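Local coordinates for D-aminoacyl-tRNA deacylase (Archaeoglobus fulgidus, PDB 1YQE), which probably hydrolyses D-aminoacyl-tRNAs to free tRNA and D-amino acids, a zinc-dependent reaction that keeps mischarged tRNA from accumulating, at residues Asn23-Ala28 with Phe46-Thr51; Lys87-His92 with Pro132-Thr137; Pro106-Lys111 with Pro145-Lys150; Ile243-Lys248 with Val269-Lys274. All coordinates share one frame; numbering follows the deposited sequence.

Interaction 1 of 4, residues Asn23-Ala28 with Phe46-Thr51; sequences NLLTFA and FYIAET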
loop_
_atom_site.group_PDB
_atom_site.type_symbol
_atom_site.label_atom_id
_atom_site.label_comp_id
_atom_site.label_asym_id
_atom_site.label_seq_id
_atom_site.Cartn_x
_atom_site.Cartn_y
_atom_site.Cartn_z
ATOM N N ASN A 23 -7.759 -18.093 -2.305
ATOM C CA ASN A 23 -8.435 -17.639 -3.516
ATOM C C ASN A 23 -7.448 -17.418 -4.659
ATOM O O ASN A 23 -7.729 -17.760 -5.808
ATOM C CB ASN A 23 -9.223 -16.359 -3.227
ATOM C CG ASN A 23 -10.479 -16.623 -2.414
ATOM O OD1 ASN A 23 -11.426 -17.247 -2.900
ATOM N ND2 ASN A 23 -10.490 -16.161 -1.170
ATOM N N LEU A 24 -6.289 -16.853 -4.332
ATOM C CA LEU A 24 -5.237 -16.589 -5.312
ATOM C C LEU A 24 -4.728 -17.902 -5.915
ATOM O O LEU A 24 -4.329 -17.952 -7.081
ATOM C CB LEU A 24 -4.076 -15.849 -4.633
ATOM C CG LEU A 24 -3.739 -14.383 -4.953
ATOM C CD1 LEU A 24 -4.978 -13.590 -5.301
ATOM C CD2 LEU A 24 -3.028 -13.770 -3.754
ATOM N N LEU A 25 -4.755 -18.962 -5.114
ATOM C CA LEU A 25 -4.288 -20.275 -5.546
ATOM C C LEU A 25 -5.139 -20.924 -6.636
ATOM O O LEU A 25 -4.680 -21.840 -7.314
ATOM C CB LEU A 25 -4.207 -21.215 -4.343
ATOM C CG LEU A 25 -3.081 -20.942 -3.344
ATOM C CD1 LEU A 25 -3.307 -21.759 -2.073
ATOM C CD2 LEU A 25 -1.740 -21.280 -3.988
ATOM N N THR A 26 -6.374 -20.461 -6.805
ATOM C CA THR A 26 -7.245 -21.032 -7.829
ATOM C C THR A 26 -7.138 -20.284 -9.154
ATOM O O THR A 26 -7.679 -20.726 -10.170
ATOM C CB THR A 26 -8.715 -21.014 -7.388
ATOM O OG1 THR A 26 -9.148 -19.659 -7.231
ATOM C CG2 THR A 26 -8.882 -21.750 -6.071
ATOM N N PHE A 27 -6.427 -19.162 -9.141
ATOM C CA PHE A 27 -6.268 -18.337 -10.336
ATOM C C PHE A 27 -5.222 -18.837 -11.322
ATOM O O PHE A 27 -5.135 -18.339 -12.443
ATOM C CB PHE A 27 -5.934 -16.901 -9.930
ATOM C CG PHE A 27 -7.016 -16.225 -9.132
ATOM C CD1 PHE A 27 -6.775 -15.008 -8.506
ATOM C CD2 PHE A 27 -8.280 -16.798 -9.014
ATOM C CE1 PHE A 27 -7.772 -14.372 -7.778
ATOM C CE2 PHE A 27 -9.285 -16.167 -8.287
ATOM C CZ PHE A 27 -9.032 -14.953 -7.669
ATOM N N ALA A 28 -4.427 -19.816 -10.909
ATOM C CA ALA A 28 -3.390 -20.365 -11.776
ATOM C C ALA A 28 -2.936 -21.737 -11.287
ATOM O O ALA A 28 -3.308 -22.173 -10.200
ATOM C CB ALA A 28 -2.201 -19.414 -11.835
ATOM N N PHE A 46 1.980 -15.478 -11.426
ATOM C CA PHE A 46 2.543 -14.712 -10.322
ATOM C C PHE A 46 2.999 -15.667 -9.222
ATOM O O PHE A 46 2.769 -16.870 -9.307
ATOM C CB PHE A 46 1.512 -13.704 -9.793
ATOM C CG PHE A 46 0.265 -14.331 -9.243
ATOM C CD1 PHE A 46 0.143 -14.590 -7.882
ATOM C CD2 PHE A 46 -0.795 -14.661 -10.086
ATOM C CE1 PHE A 46 -1.017 -15.167 -7.363
ATOM C CE2 PHE A 46 -1.957 -15.237 -9.580
ATOM C CZ PHE A 46 -2.071 -15.492 -8.213
ATOM N N TYR A 47 3.649 -15.124 -8.197
ATOM C CA TYR A 47 4.162 -15.921 -7.087
ATOM C C TYR A 47 3.428 -15.625 -5.787
ATOM O O TYR A 47 2.817 -14.569 -5.638
ATOM C CB TYR A 47 5.641 -15.612 -6.863
ATOM C CG TYR A 47 6.575 -16.040 -7.970
ATOM C CD1 TYR A 47 7.803 -15.406 -8.144
ATOM C CD2 TYR A 47 6.262 -17.112 -8.808
ATOM C CE1 TYR A 47 8.698 -15.828 -9.118
ATOM C CE2 TYR A 47 7.157 -17.542 -9.786
ATOM C CZ TYR A 47 8.372 -16.895 -9.932
ATOM O OH TYR A 47 9.268 -17.318 -10.888
ATOM N N ILE A 48 3.503 -16.568 -4.852
ATOM C CA ILE A 48 2.901 -16.413 -3.532
ATOM C C ILE A 48 3.914 -16.957 -2.529
ATOM O O ILE A 48 4.522 -18.006 -2.756
ATOM C CB ILE A 48 1.593 -17.219 -3.366
ATOM C CG1 ILE A 48 0.534 -16.742 -4.361
ATOM C CG2 ILE A 48 1.073 -17.058 -1.933
ATOM C CD1 ILE A 48 -0.771 -17.530 -4.295
ATOM N N ALA A 49 4.106 -16.246 -1.427
ATOM C CA ALA A 49 5.046 -16.694 -0.410
ATOM C C ALA A 49 4.389 -16.617 0.956
ATOM O O ALA A 49 3.749 -15.620 1.299
ATOM C CB ALA A 49 6.311 -15.843 -0.436
ATOM N N GLU A 50 4.556 -17.681 1.731
ATOM C CA GLU A 50 3.989 -17.758 3.062
ATOM C C GLU A 50 5.142 -17.756 4.058
ATOM O O GLU A 50 6.142 -18.449 3.865
ATOM C CB GLU A 50 3.168 -19.041 3.187
ATOM C CG GLU A 50 2.045 -18.981 4.195
ATOM C CD GLU A 50 0.997 -20.054 3.953
ATOM O OE1 GLU A 50 0.001 -20.089 4.701
ATOM O OE2 GLU A 50 1.167 -20.861 3.013
ATOM N N THR A 51 5.007 -16.960 5.112
ATOM C CA THR A 51 6.036 -16.864 6.138
ATOM C C THR A 51 5.374 -16.965 7.506
ATOM O O THR A 51 4.198 -16.637 7.652
ATOM C CB THR A 51 6.790 -15.522 6.051
ATOM O OG1 THR A 51 7.808 -15.479 7.057
ATOM C CG2 THR A 51 5.830 -14.352 6.265
#

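Interaction 2 of 4, residues Lys87-His92 with Pro132-Thr137; sequences KIFTVH and PEFEFT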
loop_
_atom_site.group_PDB
_atom_site.type_symbol
_atom_site.label_atom_id
_atom_site.label_comp_id
_atom_site.label_asym_id
_atom_site.label_seq_id
_atom_site.Cartn_x
_atom_site.Cartn_y
_atom_site.Cartn_z
ATOM N N LYS A 87 -16.183 -2.214 8.581
ATOM C CA LYS A 87 -15.883 -3.215 7.561
ATOM C C LYS A 87 -15.234 -2.457 6.410
ATOM O O LYS A 87 -15.892 -1.682 5.713
ATOM C CB LYS A 87 -17.168 -3.905 7.088
ATOM C CG LYS A 87 -17.860 -4.743 8.158
ATOM C CD LYS A 87 -19.102 -5.424 7.597
ATOM C CE LYS A 87 -19.778 -6.304 8.636
ATOM N NZ LYS A 87 -18.921 -7.462 9.025
ATOM N N ILE A 88 -13.937 -2.670 6.211
ATOM C CA ILE A 88 -13.231 -1.953 5.164
ATOM C C ILE A 88 -12.154 -2.735 4.431
ATOM O O ILE A 88 -11.638 -3.736 4.924
ATOM C CB ILE A 88 -12.553 -0.675 5.729
ATOM C CG1 ILE A 88 -11.723 -1.038 6.960
ATOM C CG2 ILE A 88 -13.602 0.380 6.082
ATOM C CD1 ILE A 88 -11.002 0.146 7.591
ATOM N N PHE A 89 -11.846 -2.255 3.233
ATOM C CA PHE A 89 -10.782 -2.802 2.400
ATOM C C PHE A 89 -9.783 -1.647 2.442
ATOM O O PHE A 89 -10.164 -0.509 2.189
ATOM C CB PHE A 89 -11.251 -2.989 0.954
ATOM C CG PHE A 89 -12.243 -4.098 0.767
ATOM C CD1 PHE A 89 -11.879 -5.420 0.995
ATOM C CD2 PHE A 89 -13.535 -3.823 0.330
ATOM C CE1 PHE A 89 -12.786 -6.461 0.787
ATOM C CE2 PHE A 89 -14.451 -4.856 0.118
ATOM C CZ PHE A 89 -14.073 -6.176 0.348
ATOM N N THR A 90 -8.524 -1.904 2.771
ATOM C CA THR A 90 -7.574 -0.801 2.808
ATOM C C THR A 90 -6.299 -1.053 2.023
ATOM O O THR A 90 -5.973 -2.187 1.667
ATOM C CB THR A 90 -7.164 -0.433 4.255
ATOM O OG1 THR A 90 -6.307 -1.453 4.785
ATOM C CG2 THR A 90 -8.395 -0.294 5.146
ATOM N N VAL A 91 -5.602 0.040 1.741
ATOM C CA VAL A 91 -4.331 0.016 1.040
ATOM C C VAL A 91 -3.428 1.046 1.703
ATOM O O VAL A 91 -3.873 2.143 2.060
ATOM C CB VAL A 91 -4.484 0.387 -0.454
ATOM C CG1 VAL A 91 -3.111 0.511 -1.105
ATOM C CG2 VAL A 91 -5.298 -0.679 -1.173
ATOM N N HIS A 92 -2.166 0.676 1.894
ATOM C CA HIS A 92 -1.189 1.583 2.478
ATOM C C HIS A 92 0.201 1.001 2.298
ATOM O O HIS A 92 0.360 -0.192 2.028
ATOM C CB HIS A 92 -1.444 1.805 3.974
ATOM C CG HIS A 92 -0.894 0.722 4.858
ATOM N ND1 HIS A 92 -1.585 -0.437 5.139
ATOM C CD2 HIS A 92 0.276 0.636 5.538
ATOM C CE1 HIS A 92 -0.867 -1.189 5.956
ATOM N NE2 HIS A 92 0.267 -0.560 6.214
ATOM N N PRO A 132 -21.751 -4.686 -0.374
ATOM C CA PRO A 132 -22.340 -3.394 -0.007
ATOM C C PRO A 132 -22.038 -2.896 1.404
ATOM O O PRO A 132 -21.957 -1.687 1.626
ATOM C CB PRO A 132 -23.835 -3.626 -0.224
ATOM C CG PRO A 132 -23.867 -4.638 -1.313
ATOM C CD PRO A 132 -22.795 -5.600 -0.871
ATOM N N GLU A 133 -21.875 -3.816 2.351
ATOM C CA GLU A 133 -21.607 -3.427 3.734
ATOM C C GLU A 133 -20.160 -2.979 3.935
ATOM O O GLU A 133 -19.802 -2.476 5.002
ATOM C CB GLU A 133 -21.924 -4.581 4.697
ATOM C CG GLU A 133 -20.877 -5.694 4.722
ATOM C CD GLU A 133 -21.029 -6.702 3.592
ATOM O OE1 GLU A 133 -21.444 -6.312 2.478
ATOM O OE2 GLU A 133 -20.713 -7.889 3.822
ATOM N N PHE A 134 -19.333 -3.166 2.910
ATOM C CA PHE A 134 -17.928 -2.777 2.981
ATOM C C PHE A 134 -17.651 -1.452 2.294
ATOM O O PHE A 134 -18.341 -1.057 1.357
ATOM C CB PHE A 134 -17.030 -3.844 2.349
ATOM C CG PHE A 134 -16.643 -4.948 3.284
ATOM C CD1 PHE A 134 -17.575 -5.896 3.692
ATOM C CD2 PHE A 134 -15.338 -5.038 3.766
ATOM C CE1 PHE A 134 -17.214 -6.918 4.567
ATOM C CE2 PHE A 134 -14.970 -6.056 4.642
ATOM C CZ PHE A 134 -15.911 -6.998 5.041
ATOM N N GLU A 135 -16.616 -0.772 2.764
ATOM C CA GLU A 135 -16.227 0.504 2.195
ATOM C C GLU A 135 -14.728 0.473 1.947
ATOM O O GLU A 135 -13.995 -0.206 2.659
ATOM C CB GLU A 135 -16.576 1.630 3.171
ATOM C CG GLU A 135 -16.303 3.022 2.649
ATOM C CD GLU A 135 -16.726 4.098 3.633
ATOM O OE1 GLU A 135 -17.926 4.147 3.984
ATOM O OE2 GLU A 135 -15.858 4.894 4.055
ATOM N N PHE A 136 -14.271 1.182 0.922
ATOM C CA PHE A 136 -12.843 1.229 0.646
ATOM C C PHE A 136 -12.243 2.510 1.199
ATOM O O PHE A 136 -12.881 3.559 1.198
ATOM C CB PHE A 136 -12.538 1.203 -0.851
ATOM C CG PHE A 136 -11.127 1.613 -1.161
ATOM C CD1 PHE A 136 -10.063 0.768 -0.853
ATOM C CD2 PHE A 136 -10.850 2.881 -1.655
ATOM C CE1 PHE A 136 -8.746 1.183 -1.026
ATOM C CE2 PHE A 136 -9.533 3.307 -1.831
ATOM C CZ PHE A 136 -8.480 2.451 -1.513
ATOM N N THR A 137 -11.001 2.421 1.654
ATOM C CA THR A 137 -10.317 3.587 2.166
ATOM C C THR A 137 -8.813 3.375 2.160
ATOM O O THR A 137 -8.318 2.256 2.329
ATOM C CB THR A 137 -10.759 3.930 3.608
ATOM O OG1 THR A 137 -10.226 5.209 3.976
ATOM C CG2 THR A 137 -10.255 2.881 4.592
HETATM O O HOH W 1 -20.466 -8.592 6.431
#

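Interaction 3 of 4, residues Pro106-Lys111 with Pro145-Lys150; sequences PYSLAK and PSEISK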
loop_
_atom_site.group_PDB
_atom_site.type_symbol
_atom_site.label_atom_id
_atom_site.label_comp_id
_atom_site.label_asym_id
_atom_site.label_seq_id
_atom_site.Cartn_x
_atom_site.Cartn_y
_atom_site.Cartn_z
ATOM N N PRO A 106 12.610 3.931 13.147
ATOM C CA PRO A 106 12.132 5.315 13.075
ATOM C C PRO A 106 12.592 5.985 11.783
ATOM O O PRO A 106 13.622 5.614 11.220
ATOM C CB PRO A 106 12.768 5.969 14.302
ATOM C CG PRO A 106 12.948 4.824 15.252
ATOM C CD PRO A 106 13.433 3.720 14.350
ATOM N N TYR A 107 11.815 6.957 11.316
ATOM C CA TYR A 107 12.154 7.713 10.115
ATOM C C TYR A 107 12.676 6.870 8.962
ATOM O O TYR A 107 13.616 7.264 8.273
ATOM C CB TYR A 107 13.182 8.791 10.468
ATOM C CG TYR A 107 12.665 9.777 11.490
ATOM C CD1 TYR A 107 11.738 10.758 11.132
ATOM C CD2 TYR A 107 13.058 9.697 12.825
ATOM C CE1 TYR A 107 11.213 11.635 12.079
ATOM C CE2 TYR A 107 12.536 10.568 13.780
ATOM C CZ TYR A 107 11.617 11.532 13.399
ATOM O OH TYR A 107 11.095 12.398 14.337
ATOM N N SER A 108 12.061 5.710 8.757
ATOM C CA SER A 108 12.447 4.811 7.677
ATOM C C SER A 108 11.176 4.460 6.902
ATOM O O SER A 108 10.135 4.183 7.494
ATOM C CB SER A 108 13.095 3.549 8.247
ATOM O OG SER A 108 13.647 2.752 7.216
ATOM N N LEU A 109 11.268 4.476 5.579
ATOM C CA LEU A 109 10.119 4.201 4.728
ATOM C C LEU A 109 10.350 3.036 3.775
ATOM O O LEU A 109 11.451 2.856 3.264
ATOM C CB LEU A 109 9.786 5.450 3.905
ATOM C CG LEU A 109 9.467 6.757 4.643
ATOM C CD1 LEU A 109 9.430 7.918 3.650
ATOM C CD2 LEU A 109 8.133 6.613 5.367
ATOM N N ALA A 110 9.307 2.248 3.537
ATOM C CA ALA A 110 9.412 1.133 2.607
ATOM C C ALA A 110 9.182 1.683 1.203
ATOM O O ALA A 110 8.517 2.704 1.026
ATOM C CB ALA A 110 8.369 0.069 2.935
ATOM N N LYS A 111 9.751 1.020 0.206
ATOM C CA LYS A 111 9.585 1.439 -1.177
ATOM C C LYS A 111 8.132 1.178 -1.600
ATOM O O LYS A 111 7.664 0.049 -1.542
ATOM C CB LYS A 111 10.544 0.640 -2.071
ATOM C CG LYS A 111 10.426 0.889 -3.576
ATOM C CD LYS A 111 10.994 2.228 -3.988
ATOM C CE LYS A 111 11.178 2.296 -5.503
ATOM N NZ LYS A 111 11.745 3.596 -5.947
ATOM N N PRO A 145 6.599 -3.284 7.968
ATOM C CA PRO A 145 8.063 -3.237 7.955
ATOM C C PRO A 145 8.567 -2.003 7.193
ATOM O O PRO A 145 7.998 -1.608 6.171
ATOM C CB PRO A 145 8.429 -4.552 7.273
ATOM C CG PRO A 145 7.322 -4.669 6.226
ATOM C CD PRO A 145 6.085 -4.279 7.004
ATOM N N SER A 146 9.621 -1.376 7.700
ATOM C CA SER A 146 10.158 -0.197 7.038
ATOM C C SER A 146 11.323 -0.541 6.121
ATOM O O SER A 146 11.590 0.171 5.154
ATOM C CB SER A 146 10.620 0.828 8.073
ATOM O OG SER A 146 11.644 0.282 8.879
ATOM N N GLU A 147 12.006 -1.640 6.423
ATOM C CA GLU A 147 13.164 -2.039 5.640
ATOM C C GLU A 147 12.835 -2.947 4.459
ATOM O O GLU A 147 13.191 -4.120 4.448
ATOM C CB GLU A 147 14.191 -2.707 6.554
ATOM C CG GLU A 147 14.442 -1.934 7.849
ATOM C CD GLU A 147 14.774 -0.467 7.621
ATOM O OE1 GLU A 147 15.815 -0.173 7.000
ATOM O OE2 GLU A 147 13.995 0.400 8.064
ATOM N N ILE A 148 12.146 -2.387 3.471
ATOM C CA ILE A 148 11.772 -3.116 2.262
ATOM C C ILE A 148 12.227 -2.255 1.088
ATOM O O ILE A 148 11.810 -1.105 0.965
ATOM C CB ILE A 148 10.244 -3.328 2.168
ATOM C CG1 ILE A 148 9.739 -4.100 3.395
ATOM C CG2 ILE A 148 9.903 -4.080 0.882
ATOM C CD1 ILE A 148 10.282 -5.528 3.529
ATOM N N SER A 149 13.096 -2.808 0.245
ATOM C CA SER A 149 13.629 -2.084 -0.908
ATOM C C SER A 149 12.834 -2.329 -2.178
ATOM O O SER A 149 12.816 -1.491 -3.081
ATOM C CB SER A 149 15.089 -2.478 -1.155
ATOM O OG SER A 149 15.912 -2.009 -0.111
ATOM N N LYS A 150 12.208 -3.492 -2.269
ATOM C CA LYS A 150 11.399 -3.805 -3.441
ATOM C C LYS A 150 10.108 -3.008 -3.321
ATOM O O LYS A 150 9.624 -2.777 -2.216
ATOM C CB LYS A 150 11.072 -5.301 -3.481
ATOM C CG LYS A 150 12.178 -6.182 -4.044
ATOM C CD LYS A 150 12.263 -6.059 -5.556
ATOM C CE LYS A 150 13.481 -6.801 -6.105
ATOM N NZ LYS A 150 13.472 -8.231 -5.716
HETATM O O HOH W 2 13.773 1.755 4.627
HETATM O O HOH W 3 13.029 1.610 1.499
#

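Interaction 4 of 4, residues Ile243-Lys248 with Val269-Lys274; sequences IIIDEK and VLKSKK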
loop_
_atom_site.group_PDB
_atom_site.type_symbol
_atom_site.label_atom_id
_atom_site.label_comp_id
_atom_site.label_asym_id
_atom_site.label_seq_id
_atom_site.Cartn_x
_atom_site.Cartn_y
_atom_site.Cartn_z
ATOM N N ILE A 243 3.475 16.664 -4.746
ATOM C CA ILE A 243 3.152 16.541 -3.332
ATOM C C ILE A 243 1.744 17.124 -3.291
ATOM O O ILE A 243 1.525 18.243 -3.746
ATOM C CB ILE A 243 4.033 17.403 -2.402
ATOM C CG1 ILE A 243 5.481 16.920 -2.435
ATOM C CG2 ILE A 243 3.509 17.301 -0.960
ATOM C CD1 ILE A 243 6.429 17.761 -1.602
ATOM N N ILE A 244 0.785 16.356 -2.795
ATOM C CA ILE A 244 -0.582 16.852 -2.692
ATOM C C ILE A 244 -0.842 17.136 -1.221
ATOM O O ILE A 244 -0.494 16.331 -0.362
ATOM C CB ILE A 244 -1.607 15.809 -3.193
ATOM C CG1 ILE A 244 -1.450 15.609 -4.698
ATOM C CG2 ILE A 244 -3.022 16.270 -2.875
ATOM C CD1 ILE A 244 -2.241 14.436 -5.241
ATOM N N ILE A 245 -1.442 18.285 -0.928
ATOM C CA ILE A 245 -1.738 18.635 0.454
ATOM C C ILE A 245 -3.238 18.667 0.709
ATOM O O ILE A 245 -4.028 18.995 -0.181
ATOM C CB ILE A 245 -1.163 20.025 0.837
ATOM C CG1 ILE A 245 -1.693 21.091 -0.126
ATOM C CG2 ILE A 245 0.363 19.982 0.840
ATOM C CD1 ILE A 245 -1.325 22.509 0.264
ATOM N N ASP A 246 -3.620 18.294 1.922
ATOM C CA ASP A 246 -5.019 18.329 2.326
ATOM C C ASP A 246 -5.102 19.742 2.894
ATOM O O ASP A 246 -4.839 19.957 4.076
ATOM C CB ASP A 246 -5.284 17.292 3.421
ATOM C CG ASP A 246 -6.734 17.277 3.876
ATOM O OD1 ASP A 246 -7.355 18.358 3.915
ATOM O OD2 ASP A 246 -7.246 16.188 4.209
ATOM N N GLU A 247 -5.442 20.698 2.032
ATOM C CA GLU A 247 -5.508 22.107 2.407
ATOM C C GLU A 247 -6.284 22.449 3.675
ATOM O O GLU A 247 -6.091 23.519 4.252
ATOM C CB GLU A 247 -6.035 22.950 1.231
ATOM C CG GLU A 247 -7.422 22.590 0.719
ATOM C CD GLU A 247 -7.398 21.524 -0.361
ATOM O OE1 GLU A 247 -7.021 20.371 -0.063
ATOM O OE2 GLU A 247 -7.756 21.843 -1.513
ATOM N N LYS A 248 -7.146 21.546 4.121
ATOM C CA LYS A 248 -7.924 21.797 5.328
ATOM C C LYS A 248 -7.242 21.182 6.548
ATOM O O LYS A 248 -7.627 21.443 7.689
ATOM C CB LYS A 248 -9.338 21.225 5.170
ATOM C CG LYS A 248 -10.214 21.388 6.404
ATOM C CD LYS A 248 -11.652 20.949 6.156
ATOM C CE LYS A 248 -12.354 21.858 5.156
ATOM N NZ LYS A 248 -13.800 21.526 5.030
ATOM N N VAL A 269 3.674 21.237 -6.007
ATOM C CA VAL A 269 2.716 21.097 -4.911
ATOM C C VAL A 269 1.314 21.432 -5.417
ATOM O O VAL A 269 1.113 22.475 -6.036
ATOM C CB VAL A 269 3.025 22.063 -3.748
ATOM C CG1 VAL A 269 1.979 21.901 -2.650
ATOM C CG2 VAL A 269 4.413 21.799 -3.195
ATOM N N LEU A 270 0.353 20.551 -5.142
ATOM C CA LEU A 270 -1.036 20.745 -5.560
ATOM C C LEU A 270 -2.031 20.553 -4.411
ATOM O O LEU A 270 -1.866 19.662 -3.573
ATOM C CB LEU A 270 -1.397 19.762 -6.680
ATOM C CG LEU A 270 -0.770 19.955 -8.060
ATOM C CD1 LEU A 270 -1.204 18.813 -8.972
ATOM C CD2 LEU A 270 -1.195 21.298 -8.643
ATOM N N LYS A 271 -3.065 21.388 -4.374
ATOM C CA LYS A 271 -4.090 21.265 -3.339
ATOM C C LYS A 271 -5.029 20.134 -3.759
ATOM O O LYS A 271 -5.318 19.981 -4.941
ATOM C CB LYS A 271 -4.847 22.590 -3.179
ATOM C CG LYS A 271 -3.953 23.703 -2.642
ATOM C CD LYS A 271 -4.726 24.889 -2.077
ATOM C CE LYS A 271 -5.324 25.769 -3.159
ATOM N NZ LYS A 271 -5.894 27.021 -2.559
ATOM N N SER A 272 -5.491 19.342 -2.792
ATOM C CA SER A 272 -6.358 18.199 -3.073
ATOM C C SER A 272 -7.614 18.541 -3.868
ATOM O O SER A 272 -8.068 17.741 -4.689
ATOM C CB SER A 272 -6.761 17.499 -1.770
ATOM O OG SER A 272 -7.745 18.239 -1.066
ATOM N N LYS A 273 -8.179 19.720 -3.623
ATOM C CA LYS A 273 -9.384 20.135 -4.335
ATOM C C LYS A 273 -9.084 20.340 -5.814
ATOM O O LYS A 273 -9.893 19.994 -6.672
ATOM C CB LYS A 273 -9.946 21.427 -3.731
ATOM C CG LYS A 273 -11.199 21.938 -4.435
ATOM C CD LYS A 273 -11.717 23.222 -3.810
ATOM C CE LYS A 273 -12.977 23.690 -4.522
ATOM N NZ LYS A 273 -14.035 22.640 -4.490
ATOM N N LYS A 274 -7.915 20.902 -6.114
ATOM C CA LYS A 274 -7.523 21.137 -7.499
ATOM C C LYS A 274 -7.303 19.808 -8.220
ATOM O O LYS A 274 -7.670 19.660 -9.388
ATOM C CB LYS A 274 -6.250 21.989 -7.555
ATOM C CG LYS A 274 -5.799 22.350 -8.965
ATOM C CD LYS A 274 -4.731 23.437 -8.940
ATOM C CE LYS A 274 -4.269 23.804 -10.342
ATOM N NZ LYS A 274 -3.618 22.658 -11.039
#

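Interaction 1 of 4, residues Asn23-Ala28 with Phe46-Thr51
The ring of Phe46 meets residues 24-27, at and just beyond helix 15-24, by its rim: Leu24 O and Phe27 CB both lie near the ring plane. Leu24 O comes to 3.5 Å from Phe46 CZ, and Phe27 CB stands 4.3 Å from Phe46 CE2. The Leu24 side chain crosses the ring obliquely, Leu24 CG being 3.7 Å from Phe46 CE1. The other flat group, the Phe27 ring, has Asn23 O over one face, 3.3 Å above the plane and displaced toward the rim. Phe46 CG sits between its backbone N and carbonyl carbon (chi1 62°), a rotation that swings the ring to Leu24 although its CB bond is directed neither toward nor away from residues 23-28. Beside it, the Ile48 tip divides between two leucines: Ile48 CD1 is 3.7 Å from Leu24 CB and 3.9 Å from Leu25 CD2. No hydrogen bond crosses, so the contact rests on apolar packing. With an alanine in place of Phe46, Leu24 CG and Phe27 CB are likely to lose their aromatic neighbour, and a gap to open beside them. Phe30 adds an edge-to-face ring to Phe46, while Leu24 also touches Val8 of strand 6-11 and Ala174 of helix 167-182. Leu24 to Phe27 form a type I beta turn, and the whole is helix-on-sheet packing typical of an alpha/beta fold, with this turn set against strand 47-51.

Interaction 2 of 4, residues Lys87-His92 with Pro132-Thr137
Glu135 O takes the shortest hydrogen bond of the pair, from Phe89 N at 3.0 Å, and Ile88 CA adds a CA-H...O contact to the same oxygen. Glu135 N to Lys87 O and Thr137 N to Phe89 O continue this ladder, whose strands run parallel. The aliphatic part of Lys87 covers the Phe134 ring: Lys87 CB lies 3.7 Å from the centroid and 1° off the normal, a CH-pi contact. Lys87 CD presses on Glu133 CG at 3.4 Å, while the ammonium pairs with Glu163. Phe89 and Phe134 meet obliquely, planes 31° apart, with Phe89 CE2 3.6 Å from Phe134 CB. Replacing Phe134 by an alanine would probably strip Lys87 CB of its aromatic partner and leave a gap beside the Phe89 ring. Phe136, turned so that CG is anti to the backbone N (chi1 165°), brings Phe136 CE1 to 3.9 Å from Val91 CG2. Helix 114-125 lies against Phe89, Val91 and Phe136, and helix 167-182 against Phe89 and Phe134; strand 88-92 joins strand 152-159 on its other edge, leaving strand 135-138 outermost in the mixed sheet.

Interaction 3 of 4, residues Pro106-Lys111 with Pro145-Lys150
Two irregular loops meet here, joined by one direct backbone hydrogen bond, Lys111 N to Ile148 O at 3.1 Å with an N-H...O angle of 166°; the nearest CA atoms are those of Ala110 and Ser146, 4.7 Å apart. Glu147, the centre of an inverse gamma turn, carries the main side-chain link. Its chain is bent at chi2 (-52°) and doubles back, so that although CB points away, Glu147 OE2 reaches Ser108 OG at 2.5 Å. The hydroxyl donates on the syn side, 20° out of the carboxylate plane. Ser146 OG donates to Glu147 OE2 as well, at a very short 2.5 Å, and accepts from Lys105 N. Further along, Ala110 CB lies 4.0 Å from Ile148 CB, and Lys111 CB leans on Ser149 O at 3.3 Å; Lys111 NZ bonds to Leu237 O and pairs with Glu239. Water adds to the seam: one molecule is placed to donate to both Ser108 OG and Ser146 O and so bridges the loops, and another lies between Leu109 O and Ile148 O. Asp59 accepts from Glu147 N and Asp62 from Ser149 N, tying the 145-150 loop to the chain around helix 61-65. One carboxylate oxygen is thus gripped by a serine hydroxyl from each loop, though the exact lengths of these two bonds are doubtful, and the contact is a loop-to-loop clasp built on polar groups more than on apolar packing.

Interaction 4 of 4, residues Ile243-Lys248 with Val269-Lys274
Strands 242-245 and 268-271, linked by helix 252-265, form a beta-alpha-beta unit, and this contact joins them side by side in parallel, their short segments 30° apart. Three backbone bonds make the ladder: Leu270 N to Ile243 O at 2.9 Å, Ile245 N to Leu270 O at 3.0 Å, and Ser272 N to Ile245 O, the last carrying the pairing into the first residue of helix 272-278. The apolar side-chain contacts are looser, Val269 CG1 lying 4.3 Å from Ile245 CG2 on one face. Separately, Ile244 CG2 packs on the backbone of Ser272, 3.9 Å from Ser272 CA. Helix 252-265 covers Ile243 and Val269; Ile244 and Ser272 face helix 201-209. The polar bonds gather at the start of the helix, where Glu247, bent at chi2 (-89°), lays its carboxylate across the N-terminal turn beside the N-cap residue Lys271. Glu247 OE1 takes Ser272 OG at a very short 2.5 Å, and Glu247 OE2 accepts Lys273 N through its syn lone pair at 3.0 Å.

Overall arrangement
Along the chain interaction 1 closes before the others open, interactions 2 and 3 alternate their segments, and interaction 4 comes last. Interactions 1 and 2 reach the same eight-stranded mixed sheet, their centres about 22 Å apart: strand 47-51 lies toward one end, while strands 88-92 and 135-138 close the other. Interaction 3 joins loops following those two strands, its centre about 24 Å from that of interaction 2, across the centre of the chain. Interaction 4 belongs to the separate four-stranded parallel sheet, its centre about 38 Å from that of interaction 1. Pyrophosphate lies about 7 Å from the Thr90 side chain and about 8 Å from that of Pro145, placing interactions 2 and 3 near the ligand pocket.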